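Long-range contacts in synaptonemal complex protein 2 (Mus musculus, PDB 5IWZ), which helps build the axial and lateral elements of synaptonemal complexes in meiotic prophase and is required for normal chromosome synapsis and fertility: residues 41-46 with 77-82; 45-50 with 94-99; 55-60 with 70-75; 153-158 with 177-182. All blocks are in the same frame, centred on the assembly; numbering follows the deposited sequence.

In the fold
All four contacts lie in the armadillo-repeat-like part of the chain. Contacts 1, 3 and 4 are buried; contact 2 is only partly so and carries lysines and a bridging water. Contacts 1 and 3 share helix 66-79, and contacts 2 and 3 share helix 49-63. Contacts 1 and 2 meet at Cys45 and Ser46, where strand 43-45 passes on towards that helix. Their centres are about 12 Å apart, and both rely on backbone carbonyls and an amide side chain. Contacts 3 and 4 instead join antiparallel helices through aliphatic and methionine side chains. Contact 4 stands apart, its centre about 21 to 26 Å from the centres of the others.

Contact 1: 41-46 with 77-82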
loop_
_atom_site.group_PDB
_atom_site.type_symbol
_atom_site.label_atom_id
_atom_site.label_comp_id
_atom_site.label_asym_id
_atom_site.label_seq_id
_atom_site.Cartn_x
_atom_site.Cartn_y
_atom_site.Cartn_z
ATOM N N VAL A 41 1.332 -6.687 32.025
ATOM C CA VAL A 41 1.101 -5.337 32.539
ATOM C C VAL A 41 -0.306 -4.851 32.208
ATOM O O VAL A 41 -0.827 -5.068 31.102
ATOM C CB VAL A 41 2.156 -4.358 31.995
ATOM C CG1 VAL A 41 2.021 -2.990 32.685
ATOM C CG2 VAL A 41 3.550 -4.919 32.186
ATOM N N LYS A 42 -0.917 -4.167 33.172
ATOM C CA LYS A 42 -2.226 -3.546 33.028
ATOM C C LYS A 42 -2.059 -2.035 33.060
ATOM O O LYS A 42 -1.548 -1.483 34.042
ATOM C CB LYS A 42 -3.170 -4.006 34.136
ATOM C CG LYS A 42 -3.359 -5.512 34.161
ATOM C CD LYS A 42 -4.461 -5.934 35.098
ATOM C CE LYS A 42 -5.123 -7.180 34.563
ATOM N NZ LYS A 42 -4.361 -7.721 33.406
ATOM N N ILE A 43 -2.484 -1.375 31.988
ATOM C CA ILE A 43 -2.441 0.078 31.886
ATOM C C ILE A 43 -3.833 0.609 32.172
ATOM O O ILE A 43 -4.779 0.327 31.427
ATOM C CB ILE A 43 -1.956 0.537 30.506
ATOM C CG1 ILE A 43 -0.638 -0.150 30.147
ATOM C CG2 ILE A 43 -1.801 2.049 30.498
ATOM C CD1 ILE A 43 -0.203 0.062 28.684
ATOM N N LYS A 44 -3.961 1.373 33.250
ATOM C CA LYS A 44 -5.242 1.954 33.607
ATOM C C LYS A 44 -5.439 3.258 32.848
ATOM O O LYS A 44 -4.585 4.148 32.895
ATOM C CB LYS A 44 -5.322 2.194 35.112
ATOM C CG LYS A 44 -6.465 3.101 35.514
ATOM C CD LYS A 44 -6.031 4.146 36.530
ATOM C CE LYS A 44 -7.099 5.223 36.692
ATOM N NZ LYS A 44 -7.214 6.073 35.461
ATOM N N CYS A 45 -6.562 3.366 32.146
ATOM C CA CYS A 45 -6.921 4.580 31.431
ATOM C C CYS A 45 -8.332 5.009 31.798
ATOM O O CYS A 45 -9.177 4.191 32.177
ATOM C CB CYS A 45 -6.825 4.387 29.921
ATOM S SG CYS A 45 -5.153 4.135 29.383
ATOM N N SER A 46 -8.585 6.299 31.644
ATOM C CA SER A 46 -9.857 6.865 32.047
ATOM C C SER A 46 -10.875 6.818 30.915
ATOM O O SER A 46 -10.570 6.493 29.765
ATOM C CB SER A 46 -9.676 8.304 32.505
ATOM O OG SER A 46 -9.534 9.140 31.376
ATOM N N GLY A 77 -1.652 1.507 19.371
ATOM C CA GLY A 77 -1.659 0.135 18.883
ATOM C C GLY A 77 -0.816 -0.805 19.726
ATOM O O GLY A 77 -1.253 -1.904 20.069
ATOM N N ARG A 78 0.414 -0.396 20.054
ATOM C CA ARG A 78 1.307 -1.254 20.840
ATOM C C ARG A 78 0.700 -1.590 22.193
ATOM O O ARG A 78 0.870 -2.700 22.707
ATOM C CB ARG A 78 2.668 -0.580 21.061
ATOM C CG ARG A 78 3.630 -0.608 19.888
ATOM C CD ARG A 78 5.079 -0.329 20.344
ATOM N NE ARG A 78 5.124 0.352 21.638
ATOM C CZ ARG A 78 5.807 -0.081 22.697
ATOM N NH1 ARG A 78 6.517 -1.198 22.622
ATOM N NH2 ARG A 78 5.792 0.603 23.835
ATOM N N CYS A 79 0.022 -0.632 22.804
ATOM C CA CYS A 79 -0.527 -0.835 24.129
ATOM C C CYS A 79 -1.972 -1.308 24.102
ATOM O O CYS A 79 -2.558 -1.472 25.172
ATOM C CB CYS A 79 -0.416 0.462 24.945
ATOM S SG CYS A 79 1.254 1.118 25.021
ATOM N N SER A 80 -2.546 -1.535 22.913
ATOM C CA SER A 80 -4.000 -1.662 22.795
ATOM C C SER A 80 -4.542 -2.813 23.635
ATOM O O SER A 80 -5.603 -2.688 24.257
ATOM C CB SER A 80 -4.392 -1.845 21.327
ATOM O OG SER A 80 -3.876 -3.061 20.808
ATOM N N LYS A 81 -3.824 -3.928 23.682
ATOM C CA LYS A 81 -4.283 -5.126 24.365
ATOM C C LYS A 81 -3.926 -5.151 25.847
ATOM O O LYS A 81 -4.166 -6.162 26.511
ATOM C CB LYS A 81 -3.735 -6.354 23.642
ATOM C CG LYS A 81 -4.285 -6.421 22.226
ATOM C CD LYS A 81 -3.764 -7.586 21.420
ATOM C CE LYS A 81 -4.518 -7.662 20.099
ATOM N NZ LYS A 81 -4.232 -8.917 19.353
ATOM N N ASN A 82 -3.393 -4.056 26.388
ATOM C CA ASN A 82 -3.060 -3.964 27.802
ATOM C C ASN A 82 -3.751 -2.799 28.488
ATOM O O ASN A 82 -3.491 -2.547 29.667
ATOM C CB ASN A 82 -1.544 -3.841 27.992
ATOM C CG ASN A 82 -0.809 -5.108 27.631
ATOM O OD1 ASN A 82 -0.452 -5.330 26.468
ATOM N ND2 ASN A 82 -0.572 -5.952 28.629
#
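Asn82 holds its CG anti to its own carbonyl carbon, chi1 -69°, and this swings the amide across to Val41. On the other side, Ile43 has CG1 in the same relation to its carbonyl, chi1 -52°, and its chain then runs out to CD1 beside Cys79. Asn82 meets the edge chain with two groups. Its ND2 donates to Val41 O at 2.6 Å. The acceptor lies close to the amide plane, and the donor sits in the carbonyl plane of Val41. Asn82 O accepts from Ile43 N at 2.8 Å, in a nearly straight bond of 169° at the hydrogen. Asn82 thus grips the chain on both sides of Lys42. The apolar half lies next to these bonds. Ile43 CD1 rests 3.8 Å from Cys79 CB and 4.2 Å from Asn82 CB. Leu13 of helix 13-23 touches both Ile43 and Cys79 and closes this buried patch. Beyond Asn82 the chain enters strand 83-85, where Phe84 makes backbone hydrogen bonds with Ile43 and Cys45. The two Asn82 bonds lead into the parallel pairing of strands 43-45 and 83-85, in a small mixed sheet beside the helices of the armadillo-repeat-like domain.

Contact 2: 45-50 with 94-99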
loop_
_atom_site.group_PDB
_atom_site.type_symbol
_atom_site.label_atom_id
_atom_site.label_comp_id
_atom_site.label_asym_id
_atom_site.label_seq_id
_atom_site.Cartn_x
_atom_site.Cartn_y
_atom_site.Cartn_z
ATOM N N CYS A 45 -6.562 3.366 32.146
ATOM C CA CYS A 45 -6.921 4.580 31.431
ATOM C C CYS A 45 -8.332 5.009 31.798
ATOM O O CYS A 45 -9.177 4.191 32.177
ATOM C CB CYS A 45 -6.825 4.387 29.921
ATOM S SG CYS A 45 -5.153 4.135 29.383
ATOM N N SER A 46 -8.585 6.299 31.644
ATOM C CA SER A 46 -9.857 6.865 32.047
ATOM C C SER A 46 -10.875 6.818 30.915
ATOM O O SER A 46 -10.570 6.493 29.765
ATOM C CB SER A 46 -9.676 8.304 32.505
ATOM O OG SER A 46 -9.534 9.140 31.376
ATOM N N LYS A 47 -12.107 7.176 31.276
ATOM C CA LYS A 47 -13.207 7.298 30.329
ATOM C C LYS A 47 -12.946 8.396 29.304
ATOM O O LYS A 47 -13.492 8.351 28.193
ATOM C CB LYS A 47 -14.497 7.584 31.111
ATOM C CG LYS A 47 -15.781 7.317 30.383
ATOM C CD LYS A 47 -16.116 5.831 30.371
ATOM C CE LYS A 47 -17.575 5.599 29.961
ATOM N NZ LYS A 47 -17.740 4.264 29.309
ATOM N N GLN A 48 -12.126 9.389 29.656
ATOM C CA GLN A 48 -11.787 10.500 28.775
ATOM C C GLN A 48 -10.525 10.255 27.945
ATOM O O GLN A 48 -10.071 11.174 27.259
ATOM C CB GLN A 48 -11.605 11.782 29.593
ATOM C CG GLN A 48 -12.891 12.348 30.189
ATOM C CD GLN A 48 -13.379 11.570 31.400
ATOM O OE1 GLN A 48 -12.613 11.286 32.323
ATOM N NE2 GLN A 48 -14.662 11.219 31.402
ATOM N N PHE A 49 -9.933 9.059 28.016
ATOM C CA PHE A 49 -8.711 8.778 27.259
ATOM C C PHE A 49 -8.922 8.989 25.762
ATOM O O PHE A 49 -8.103 9.629 25.097
ATOM C CB PHE A 49 -8.241 7.350 27.544
ATOM C CG PHE A 49 -6.881 7.008 26.952
ATOM C CD1 PHE A 49 -5.762 7.777 27.247
ATOM C CD2 PHE A 49 -6.720 5.899 26.136
ATOM C CE1 PHE A 49 -4.520 7.462 26.716
ATOM C CE2 PHE A 49 -5.471 5.578 25.611
ATOM C CZ PHE A 49 -4.373 6.364 25.908
ATOM N N LEU A 50 -10.028 8.460 25.212
ATOM C CA LEU A 50 -10.276 8.592 23.778
ATOM C C LEU A 50 -10.396 10.057 23.356
ATOM O O LEU A 50 -9.860 10.457 22.312
ATOM C CB LEU A 50 -11.537 7.816 23.387
ATOM C CG LEU A 50 -11.972 7.931 21.922
ATOM C CD1 LEU A 50 -10.868 7.459 20.946
ATOM C CD2 LEU A 50 -13.293 7.165 21.645
ATOM N N MET A 94 -13.236 1.781 23.952
ATOM C CA MET A 94 -13.055 2.890 23.024
ATOM C C MET A 94 -13.866 2.675 21.755
ATOM O O MET A 94 -14.406 3.636 21.193
ATOM C CB MET A 94 -11.567 3.090 22.714
ATOM C CG MET A 94 -10.827 3.703 23.894
ATOM S SD MET A 94 -9.151 4.280 23.505
ATOM C CE MET A 94 -8.314 2.732 23.235
ATOM N N ILE A 95 -13.973 1.425 21.294
ATOM C CA ILE A 95 -14.852 1.122 20.167
ATOM C C ILE A 95 -16.278 1.512 20.505
ATOM O O ILE A 95 -16.966 2.153 19.702
ATOM C CB ILE A 95 -14.758 -0.363 19.775
ATOM C CG1 ILE A 95 -13.416 -0.668 19.135
ATOM C CG2 ILE A 95 -15.869 -0.739 18.821
ATOM C CD1 ILE A 95 -13.173 -2.139 19.038
ATOM N N LYS A 96 -16.728 1.173 21.718
ATOM C CA LYS A 96 -18.066 1.556 22.143
ATOM C C LYS A 96 -18.204 3.066 22.336
ATOM O O LYS A 96 -19.323 3.592 22.242
ATOM C CB LYS A 96 -18.448 0.803 23.429
ATOM C CG LYS A 96 -18.144 1.533 24.733
ATOM C CD LYS A 96 -18.896 0.951 25.939
ATOM C CE LYS A 96 -18.684 1.811 27.199
ATOM N NZ LYS A 96 -19.142 3.225 27.011
ATOM N N GLN A 97 -17.103 3.777 22.581
ATOM C CA GLN A 97 -17.135 5.232 22.683
ATOM C C GLN A 97 -17.032 5.913 21.322
ATOM O O GLN A 97 -17.143 7.142 21.250
ATOM C CB GLN A 97 -16.008 5.730 23.598
ATOM C CG GLN A 97 -16.201 5.427 25.070
ATOM C CD GLN A 97 -15.022 5.887 25.917
ATOM O OE1 GLN A 97 -13.963 5.253 25.919
ATOM N NE2 GLN A 97 -15.200 6.995 26.642
ATOM N N GLY A 98 -16.807 5.147 20.252
ATOM C CA GLY A 98 -16.824 5.670 18.899
ATOM C C GLY A 98 -15.460 5.793 18.252
ATOM O O GLY A 98 -15.262 6.661 17.392
ATOM N N LEU A 99 -14.517 4.923 18.639
ATOM C CA LEU A 99 -13.134 5.053 18.163
ATOM C C LEU A 99 -13.045 4.974 16.640
ATOM O O LEU A 99 -12.272 5.716 16.018
ATOM C CB LEU A 99 -12.257 3.979 18.803
ATOM C CG LEU A 99 -10.879 3.704 18.176
ATOM C CD1 LEU A 99 -9.980 4.951 18.199
ATOM C CD2 LEU A 99 -10.214 2.531 18.887
HETATM O O HOH W 1 -11.602 6.584 26.773
#
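A Schellman turn at Gly98 ends helix 90-97, and this end faces the start of helix 49-63 just after a type I turn, Ser46 to Phe49. Gln97 bridges the two helix ends. Its NE2 donates to Lys47 O at 2.7 Å, with the acceptor almost in the amide plane and the donor in the carbonyl plane. Gln97 OE1, at 2.8 Å, and Ser46 O, at 3.2 Å, are among the acceptors that compete for the protons of one water. Leu50 N donates to the same water at 2.9 Å. Next to the amide the contact is apolar. Leu50 runs past Gln97 in the opposite sense, and its CD2 lies 3.6 Å from Gln97 CB. With CG anti to the backbone N, chi1 176°, Leu50 also sends CD1 to Leu99 CD1 at 3.8 Å. Met94 SD approaches Phe49 CD2 at 3.9 Å in an oblique Met-aromatic contact. Cys45 SG lies over the centre of that ring. Putting an alanine at Gln97 would probably leave Lys47 O without its amide donor and the water without one of its acceptors. At the more exposed side, Lys47 NZ and Lys96 NZ come within 2.9 Å, two donors of like charge. So short an approach is probably unfavourable unless one amine is neutral. Gln97 and the water join the helix ends, while the lysine pair probably opposes them.

Contact 3: 55-60 with 70-75; sequences DLICRE and SSILIS
Ile72 meets both Leu56 and Ile57 with different branches. Its CD1 presses against Leu56 CG at 3.6 Å, the two side chains meeting at a slant. Its CG2 lies against Ile57 CG1 at 3.8 Å, where the side chains pass in opposite directions. The split follows from Ile72 chi1 of -61°, which sets CG1 anti to the carbonyl carbon and CG2 anti to the backbone N. Ile57 CD1 then meets Leu73 CD2 at 4.2 Å, at about a right angle. Glu60 adds only its CG methylene, 4.2 Å from Ile72 CD1. This is the packing face of an antiparallel helical hairpin of the armadillo-repeat-like domain. The axes of 55-60 and 70-75 run 10.5 Å apart at closest approach, at 155°. Next outward is a layer of charge. Arg59 grips Glu60 OE1 side-on, with NE at 2.8 Å and NH2 at 3.1 Å. Lys63 forms a further salt bridge to OE1, and Thr68 bonds to OE2. Leu56 CG and CD2 face Ile72, while CD1 lies over one face of the Arg59 guanidinium. Arg59 NH1 and NH2 are held by Leu21 O and Ala20 O of helix 13-23. Trp106 of helix 99-108 touches Ile57, and Leu132 and Leu135 of helix 123-141 touch Leu73.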
loop_
_atom_site.group_PDB
_atom_site.type_symbol
_atom_site.label_atom_id
_atom_site.label_comp_id
_atom_site.label_asym_id
_atom_site.label_seq_id
_atom_site.Cartn_x
_atom_site.Cartn_y
_atom_site.Cartn_z
ATOM N N ASP A 55 -8.205 14.790 20.615
ATOM C CA ASP A 55 -7.719 16.164 20.688
ATOM C C ASP A 55 -6.269 16.257 20.225
ATOM O O ASP A 55 -5.913 17.129 19.428
ATOM C CB ASP A 55 -7.853 16.692 22.123
ATOM C CG ASP A 55 -9.306 16.973 22.527
ATOM O OD1 ASP A 55 -10.237 16.657 21.748
ATOM O OD2 ASP A 55 -9.517 17.500 23.647
ATOM N N LEU A 56 -5.415 15.376 20.732
ATOM C CA LEU A 56 -3.992 15.461 20.417
ATOM C C LEU A 56 -3.726 15.150 18.940
ATOM O O LEU A 56 -2.990 15.882 18.267
ATOM C CB LEU A 56 -3.228 14.523 21.353
ATOM C CG LEU A 56 -1.709 14.451 21.194
ATOM C CD1 LEU A 56 -1.247 15.826 21.628
ATOM C CD2 LEU A 56 -1.128 13.360 22.124
ATOM N N ILE A 57 -4.359 14.104 18.392
ATOM C CA ILE A 57 -4.087 13.738 16.998
ATOM C C ILE A 57 -4.571 14.820 16.032
ATOM O O ILE A 57 -3.856 15.188 15.088
ATOM C CB ILE A 57 -4.707 12.369 16.686
ATOM C CG1 ILE A 57 -3.872 11.257 17.333
ATOM C CG2 ILE A 57 -4.826 12.170 15.189
ATOM C CD1 ILE A 57 -4.593 9.917 17.357
ATOM N N CYS A 58 -5.772 15.370 16.264
ATOM C CA CYS A 58 -6.281 16.435 15.400
ATOM C C CYS A 58 -5.393 17.676 15.463
ATOM O O CYS A 58 -5.145 18.330 14.442
ATOM C CB CYS A 58 -7.723 16.782 15.793
ATOM S SG CYS A 58 -8.939 15.488 15.389
ATOM N N ARG A 59 -4.911 18.025 16.654
ATOM C CA ARG A 59 -4.011 19.173 16.759
ATOM C C ARG A 59 -2.728 18.954 15.971
ATOM O O ARG A 59 -2.305 19.822 15.199
ATOM C CB ARG A 59 -3.668 19.453 18.210
ATOM C CG ARG A 59 -2.667 20.576 18.355
ATOM C CD ARG A 59 -2.239 20.704 19.797
ATOM N NE ARG A 59 -1.029 19.945 20.111
ATOM C CZ ARG A 59 -0.659 19.662 21.359
ATOM N NH1 ARG A 59 -1.423 20.066 22.366
ATOM N NH2 ARG A 59 0.456 18.977 21.605
ATOM N N GLU A 60 -2.070 17.812 16.181
ATOM C CA GLU A 60 -0.818 17.543 15.471
ATOM C C GLU A 60 -1.030 17.448 13.961
ATOM O O GLU A 60 -0.186 17.908 13.189
ATOM C CB GLU A 60 -0.170 16.268 16.020
ATOM C CG GLU A 60 0.261 16.403 17.493
ATOM C CD GLU A 60 1.183 17.623 17.726
ATOM O OE1 GLU A 60 0.824 18.520 18.521
ATOM O OE2 GLU A 60 2.245 17.704 17.071
ATOM N N SER A 70 2.449 9.838 13.871
ATOM C CA SER A 70 2.899 8.446 13.827
ATOM C C SER A 70 3.201 7.909 15.219
ATOM O O SER A 70 2.796 6.793 15.564
ATOM C CB SER A 70 4.161 8.309 12.953
ATOM O OG SER A 70 3.857 8.209 11.570
ATOM N N SER A 71 3.947 8.680 16.021
ATOM C CA SER A 71 4.334 8.190 17.344
ATOM C C SER A 71 3.107 7.958 18.224
ATOM O O SER A 71 3.061 6.991 18.997
ATOM C CB SER A 71 5.333 9.153 18.009
ATOM O OG SER A 71 4.714 10.351 18.470
ATOM N N ILE A 72 2.083 8.806 18.103
ATOM C CA ILE A 72 0.867 8.594 18.885
ATOM C C ILE A 72 0.150 7.329 18.420
ATOM O O ILE A 72 -0.262 6.497 19.236
ATOM C CB ILE A 72 -0.064 9.822 18.801
ATOM C CG1 ILE A 72 0.619 11.074 19.368
ATOM C CG2 ILE A 72 -1.326 9.538 19.569
ATOM C CD1 ILE A 72 0.082 12.400 18.787
ATOM N N LEU A 73 -0.026 7.177 17.100
ATOM C CA LEU A 73 -0.764 6.025 16.579
ATOM C C LEU A 73 -0.088 4.720 16.967
ATOM O O LEU A 73 -0.760 3.729 17.277
ATOM C CB LEU A 73 -0.889 6.120 15.056
ATOM C CG LEU A 73 -1.739 7.270 14.544
ATOM C CD1 LEU A 73 -1.463 7.486 13.069
ATOM C CD2 LEU A 73 -3.215 6.965 14.771
ATOM N N ILE A 74 1.246 4.707 16.963
ATOM C CA ILE A 74 1.992 3.507 17.327
ATOM C C ILE A 74 1.823 3.190 18.808
ATOM O O ILE A 74 1.690 2.022 19.193
ATOM C CB ILE A 74 3.468 3.683 16.929
ATOM C CG1 ILE A 74 3.618 3.553 15.402
ATOM C CG2 ILE A 74 4.374 2.688 17.652
ATOM C CD1 ILE A 74 4.969 4.077 14.861
ATOM N N SER A 75 1.789 4.223 19.659
ATOM C CA SER A 75 1.615 4.009 21.096
ATOM C C SER A 75 0.272 3.366 21.409
ATOM O O SER A 75 0.188 2.469 22.255
ATOM C CB SER A 75 1.747 5.337 21.852
ATOM O OG SER A 75 2.969 5.985 21.515
#

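Contact 4: 153-158 with 177-182; sequences SFIPQI and KKMNLM
Ile155 and Met179 cross at about a right angle, with Ile155 CD1 against Met179 CG at 3.5 Å. The same methyl lies 3.6 Å from Met182 CE, but there the two side chains slide past each other in opposite directions. Ile155 CD1 therefore touches both methionines. Its chi2 of -60° bends CD1 away from the extended form. Ile158 uses both of its branches. The side chains of Ile158 and Met179 slide past each other in opposite directions, Ile158 CG2 lying 3.8 Å from Met179 CB. Ile158 CD1 meets Met182 CE tip to tip at 4.0 Å. Met182 is bent at its last torsion, chi3 -50°, and this brings CE against both isoleucines. With alanine in place of Ile158, a gap would probably open beside Met179 CB, and the Met182 methyl could turn more freely. Further residues extend the cluster. Met199 touches Ile155, Met206 and Ala225 touch Met179, and Met137 of helix 123-141 touches Met182. The axes of 153-158 and 177-182 come within 10.2 Å at 143°. Pro156 cannot donate a backbone bond, and helix 144-163 is kinked there. Antiparallel neighbours joined by interlocked apolar side chains are characteristic of the stacked helices of an armadillo-like solenoid.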
loop_
_atom_site.group_PDB
_atom_site.type_symbol
_atom_site.label_atom_id
_atom_site.label_comp_id
_atom_site.label_asym_id
_atom_site.label_seq_id
_atom_site.Cartn_x
_atom_site.Cartn_y
_atom_site.Cartn_z
ATOM N N SER A 153 -17.054 1.847 7.242
ATOM C CA SER A 153 -16.547 3.210 7.130
ATOM C C SER A 153 -15.393 3.337 6.145
ATOM O O SER A 153 -15.322 4.326 5.410
ATOM C CB SER A 153 -16.106 3.702 8.506
ATOM O OG SER A 153 -17.197 3.626 9.411
ATOM N N PHE A 154 -14.473 2.368 6.114
ATOM C CA PHE A 154 -13.200 2.568 5.424
ATOM C C PHE A 154 -13.113 1.944 4.033
ATOM O O PHE A 154 -12.324 2.439 3.230
ATOM C CB PHE A 154 -12.033 2.066 6.284
ATOM C CG PHE A 154 -11.517 3.112 7.235
ATOM C CD1 PHE A 154 -10.620 4.074 6.795
ATOM C CD2 PHE A 154 -11.954 3.158 8.550
ATOM C CE1 PHE A 154 -10.147 5.049 7.655
ATOM C CE2 PHE A 154 -11.483 4.137 9.424
ATOM C CZ PHE A 154 -10.577 5.077 8.976
ATOM N N ILE A 155 -13.919 0.917 3.694
ATOM C CA ILE A 155 -13.960 0.447 2.306
ATOM C C ILE A 155 -14.274 1.581 1.327
ATOM O O ILE A 155 -13.557 1.715 0.329
ATOM C CB ILE A 155 -14.927 -0.746 2.165
ATOM C CG1 ILE A 155 -14.453 -1.941 2.981
ATOM C CG2 ILE A 155 -15.091 -1.126 0.704
ATOM C CD1 ILE A 155 -13.117 -2.432 2.591
ATOM N N PRO A 156 -15.304 2.420 1.552
ATOM C CA PRO A 156 -15.505 3.551 0.620
ATOM C C PRO A 156 -14.373 4.568 0.637
ATOM O O PRO A 156 -14.044 5.126 -0.419
ATOM C CB PRO A 156 -16.835 4.174 1.091
ATOM C CG PRO A 156 -17.117 3.587 2.416
ATOM C CD PRO A 156 -16.452 2.256 2.466
ATOM N N GLN A 157 -13.776 4.834 1.803
ATOM C CA GLN A 157 -12.671 5.790 1.882
ATOM C C GLN A 157 -11.479 5.315 1.063
ATOM O O GLN A 157 -10.856 6.092 0.333
ATOM C CB GLN A 157 -12.233 5.978 3.341
ATOM C CG GLN A 157 -13.262 6.622 4.260
ATOM C CD GLN A 157 -13.329 8.127 4.099
ATOM O OE1 GLN A 157 -12.425 8.744 3.533
ATOM N NE2 GLN A 157 -14.416 8.726 4.581
ATOM N N ILE A 158 -11.119 4.041 1.212
ATOM C CA ILE A 158 -9.956 3.511 0.508
ATOM C C ILE A 158 -10.184 3.504 -1.005
ATOM O O ILE A 158 -9.294 3.886 -1.775
ATOM C CB ILE A 158 -9.602 2.116 1.053
ATOM C CG1 ILE A 158 -9.176 2.260 2.524
ATOM C CG2 ILE A 158 -8.503 1.455 0.185
ATOM C CD1 ILE A 158 -8.865 0.944 3.226
ATOM N N LYS A 177 -3.866 -2.471 -0.241
ATOM C CA LYS A 177 -3.504 -3.784 0.280
ATOM C C LYS A 177 -4.164 -4.045 1.629
ATOM O O LYS A 177 -4.579 -5.178 1.915
ATOM C CB LYS A 177 -1.984 -3.896 0.355
ATOM C CG LYS A 177 -1.438 -4.674 1.512
ATOM C CD LYS A 177 0.096 -4.727 1.428
ATOM C CE LYS A 177 0.684 -3.323 1.331
ATOM N NZ LYS A 177 2.018 -3.276 0.659
ATOM N N LYS A 178 -4.282 -3.013 2.468
ATOM C CA LYS A 178 -5.046 -3.163 3.701
ATOM C C LYS A 178 -6.507 -3.463 3.400
ATOM O O LYS A 178 -7.147 -4.237 4.119
ATOM C CB LYS A 178 -4.911 -1.906 4.558
ATOM C CG LYS A 178 -3.534 -1.697 5.165
ATOM C CD LYS A 178 -3.315 -2.649 6.325
ATOM C CE LYS A 178 -2.081 -2.286 7.135
ATOM N NZ LYS A 178 -0.816 -2.461 6.355
ATOM N N MET A 179 -7.059 -2.862 2.339
ATOM C CA MET A 179 -8.454 -3.142 2.005
ATOM C C MET A 179 -8.651 -4.592 1.572
ATOM O O MET A 179 -9.626 -5.241 1.979
ATOM C CB MET A 179 -8.956 -2.196 0.915
ATOM C CG MET A 179 -10.347 -2.608 0.407
ATOM S SD MET A 179 -11.177 -1.410 -0.647
ATOM C CE MET A 179 -10.307 -1.636 -2.191
ATOM N N ASN A 180 -7.736 -5.116 0.745
ATOM C CA ASN A 180 -7.842 -6.505 0.306
ATOM C C ASN A 180 -7.660 -7.475 1.468
ATOM O O ASN A 180 -8.289 -8.535 1.493
ATOM C CB ASN A 180 -6.843 -6.767 -0.840
ATOM C CG ASN A 180 -7.389 -6.275 -2.174
ATOM O OD1 ASN A 180 -8.577 -6.401 -2.419
ATOM N ND2 ASN A 180 -6.549 -5.670 -3.008
ATOM N N LEU A 181 -6.832 -7.120 2.441
ATOM C CA LEU A 181 -6.735 -7.907 3.665
ATOM C C LEU A 181 -8.051 -7.904 4.436
ATOM O O LEU A 181 -8.485 -8.948 4.937
ATOM C CB LEU A 181 -5.590 -7.354 4.519
ATOM C CG LEU A 181 -5.302 -7.959 5.887
ATOM C CD1 LEU A 181 -4.613 -9.301 5.714
ATOM C CD2 LEU A 181 -4.423 -7.009 6.685
ATOM N N MET A 182 -8.712 -6.750 4.529
ATOM C CA MET A 182 -9.984 -6.690 5.245
ATOM C C MET A 182 -11.056 -7.506 4.531
ATOM O O MET A 182 -11.849 -8.210 5.170
ATOM C CB MET A 182 -10.434 -5.238 5.391
ATOM C CG MET A 182 -9.468 -4.395 6.202
ATOM S SD MET A 182 -10.052 -2.753 6.665
ATOM C CE MET A 182 -10.644 -2.061 5.141
#